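Local coordinates for protein STING-associated CdnE c-di-GMP synthase (Flavobacteriaceae, PDB 6WT8) that probably synthesises the cyclic dinucleotide c-di-GMP as a bacterial CD-NTase, producing the signal sensed by a partner STING protein in CBASS antiphage defence, at residues Lys56-Ala59 / Pro60-Met64. Residues are numbered along the deposited sequence; the frame is centred on the assembly and turned at random.
Sequences KGVA and PSYTM
Y62 turns back beside V58 and A59, which meet its CB and the CD2 rim of its ring. From V58, the CG1 methyl does the touching: it lies 3.8 Å from Y62 CB, reaching the start of the ring obliquely, and the two side chains cross at about a right angle. CG1 is brought there by its position anti to the backbone N (chi1 170°). The methyl of A59 approaches the same rim from the other side of the ring plane, CB standing 3.9 Å from Y62 CD2, while A59 O lies 3.5 Å from that CD2, at the ring edge and near its plane. Y62 itself holds CG beside its backbone N (chi1 -64°), which turns the ring back toward the incoming chain.

This is the loop-to-helix junction between helices 46-56 and 60-81 of the nucleotidyltransferase. G57, with positive phi, leaves the first helix, and P60, whose nitrogen has no hydrogen to give, lies near the start of the second. Y62 N donates to A59 O at 3.2 Å in an i to i+3 bond that is bent (143° at the hydrogen) and comes from above the carbonyl plane; M64 N then bonds to P60 O.

Replacing Y62 with an alanine would probably leave V58 CG1 and the A59 methyl without their aromatic neighbour and open a gap beside P18 and K101, which the ring also touches.

Behind the junction a water bonds to T63 OG1, 2.7 Å away, and lies 2.8 Å from V58 O, to which it can donate. The threonine hydroxyl is also hydrogen-bonded to H98 NE2, and V58 packs on H98, tying the helix start to the loop between strands 85-90 and 106-112.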
ATOM      1  N   LYS A  56       0.709   1.265 -15.953  1.00 15.17           N
ATOM      2  CA  LYS A  56       1.150  -0.134 -15.878  1.00 15.46           C
ATOM      3  C   LYS A  56       2.183  -0.402 -14.788  1.00 16.73           C
ATOM      4  O   LYS A  56       2.311  -1.561 -14.349  1.00 18.08           O
ATOM      5  CB  LYS A  56       1.709  -0.573 -17.230  1.00 17.35           C
ATOM      6  CG  LYS A  56       0.605  -0.728 -18.238  1.00 17.82           C
ATOM      7  CD  LYS A  56       1.200  -0.988 -19.626  1.00 22.10           C
ATOM      8  CE  LYS A  56       0.074  -0.981 -20.614  1.00 24.71           C
ATOM      9  NZ  LYS A  56       0.564  -1.065 -22.038  1.00 21.67           N
ATOM     10  N   GLY A  57       2.925   0.611 -14.330  1.00 14.91           N
ATOM     11  CA  GLY A  57       3.859   0.419 -13.228  1.00 15.56           C
ATOM     12  C   GLY A  57       5.185  -0.240 -13.610  1.00 16.32           C
ATOM     13  O   GLY A  57       5.711  -0.113 -14.731  1.00 15.32           O
ATOM     14  N   VAL A  58       5.774  -0.916 -12.623  1.00 13.98           N
ATOM     15  CA  VAL A  58       7.157  -1.378 -12.662  1.00 13.58           C
ATOM     16  C   VAL A  58       7.253  -2.729 -13.361  1.00 17.32           C
ATOM     17  O   VAL A  58       6.396  -3.617 -13.183  1.00 17.41           O
ATOM     18  CB  VAL A  58       7.674  -1.441 -11.200  1.00 16.22           C
ATOM     19  CG1 VAL A  58       9.010  -2.126 -11.072  1.00 18.45           C
ATOM     20  CG2 VAL A  58       7.753   0.015 -10.607  1.00 17.24           C
ATOM     21  N   ALA A  59       8.331  -2.895 -14.127  1.00 16.67           N
ATOM     22  CA  ALA A  59       8.591  -4.182 -14.772  1.00 15.32           C
ATOM     23  C   ALA A  59       8.647  -5.313 -13.729  1.00 16.63           C
ATOM     24  O   ALA A  59       9.196  -5.147 -12.612  1.00 17.64           O
ATOM     25  CB  ALA A  59       9.894  -4.125 -15.584  1.00 17.93           C
ATOM     26  N   PRO A  60       8.102  -6.484 -14.072  1.00 17.90           N
ATOM     27  CA  PRO A  60       7.920  -7.559 -13.078  1.00 21.09           C
ATOM     28  C   PRO A  60       9.208  -8.108 -12.508  1.00 19.42           C
ATOM     29  O   PRO A  60       9.174  -8.603 -11.357  1.00 19.61           O
ATOM     30  CB  PRO A  60       7.163  -8.639 -13.853  1.00 21.08           C
ATOM     31  CG  PRO A  60       7.241  -8.255 -15.312  1.00 27.30           C
ATOM     32  CD  PRO A  60       7.396  -6.753 -15.338  1.00 20.86           C
ATOM     33  N   SER A  61      10.338  -8.028 -13.204  1.00 19.40           N
ATOM     34  CA  SER A  61      11.550  -8.612 -12.636  1.00 19.89           C
ATOM     35  C   SER A  61      11.949  -7.911 -11.348  1.00 21.79           C
ATOM     36  O   SER A  61      12.465  -8.563 -10.440  1.00 20.91           O
ATOM     37  CB  SER A  61      12.691  -8.577 -13.659  1.00 24.46           C
ATOM     38  OG  SER A  61      13.181  -7.234 -13.792  1.00 25.82           O
ATOM     39  N   TYR A  62      11.715  -6.588 -11.244  1.00 19.00           N
ATOM     40  CA  TYR A  62      12.139  -5.869 -10.046  1.00 19.54           C
ATOM     41  C   TYR A  62      11.334  -6.328  -8.849  1.00 20.20           C
ATOM     42  O   TYR A  62      11.869  -6.588  -7.754  1.00 18.30           O
ATOM     43  CB  TYR A  62      11.946  -4.358 -10.262  1.00 16.29           C
ATOM     44  CG  TYR A  62      12.814  -3.805 -11.368  1.00 17.81           C
ATOM     45  CD1 TYR A  62      14.175  -3.663 -11.207  1.00 19.62           C
ATOM     46  CD2 TYR A  62      12.256  -3.432 -12.573  1.00 19.93           C
ATOM     47  CE1 TYR A  62      14.977  -3.174 -12.253  1.00 23.34           C
ATOM     48  CE2 TYR A  62      13.037  -2.911 -13.601  1.00 21.99           C
ATOM     49  CZ  TYR A  62      14.381  -2.782 -13.450  1.00 24.78           C
ATOM     50  OH  TYR A  62      15.106  -2.280 -14.546  1.00 26.97           O
ATOM     51  N   THR A  63      10.038  -6.450  -9.059  1.00 15.54           N
ATOM     52  CA  THR A  63       9.121  -6.883  -8.014  1.00 16.76           C
ATOM     53  C   THR A  63       9.426  -8.306  -7.580  1.00 17.13           C
ATOM     54  O   THR A  63       9.433  -8.623  -6.385  1.00 17.28           O
ATOM     55  CB  THR A  63       7.724  -6.749  -8.577  1.00 17.68           C
ATOM     56  OG1 THR A  63       7.544  -5.356  -8.917  1.00 18.12           O
ATOM     57  CG2 THR A  63       6.648  -7.172  -7.588  1.00 20.12           C
HETATM   58  N   MSE A  64       9.657  -9.186  -8.543  1.00 18.76           N
HETATM   59  CA  MSE A  64       9.987 -10.555  -8.220  0.60 19.55           C
HETATM   60  C   MSE A  64      11.307 -10.636  -7.484  1.00 19.50           C
HETATM   61  O   MSE A  64      11.409 -11.359  -6.458  1.00 18.86           O
HETATM   62  CB  MSE A  64      10.062 -11.406  -9.493  0.60 21.33           C
HETATM   63  CG  MSE A  64      10.367 -12.878  -9.175  0.60 25.24           C
HETATM   64 SE   MSE A  64       8.927 -13.750  -8.160  0.60 46.43          SE
HETATM   65  CE  MSE A  64       9.368 -13.557  -6.285  0.60 48.75           C
TER
HETATM   66  O   HOH W   1       5.804  -5.197 -10.965  1.00 17.01           O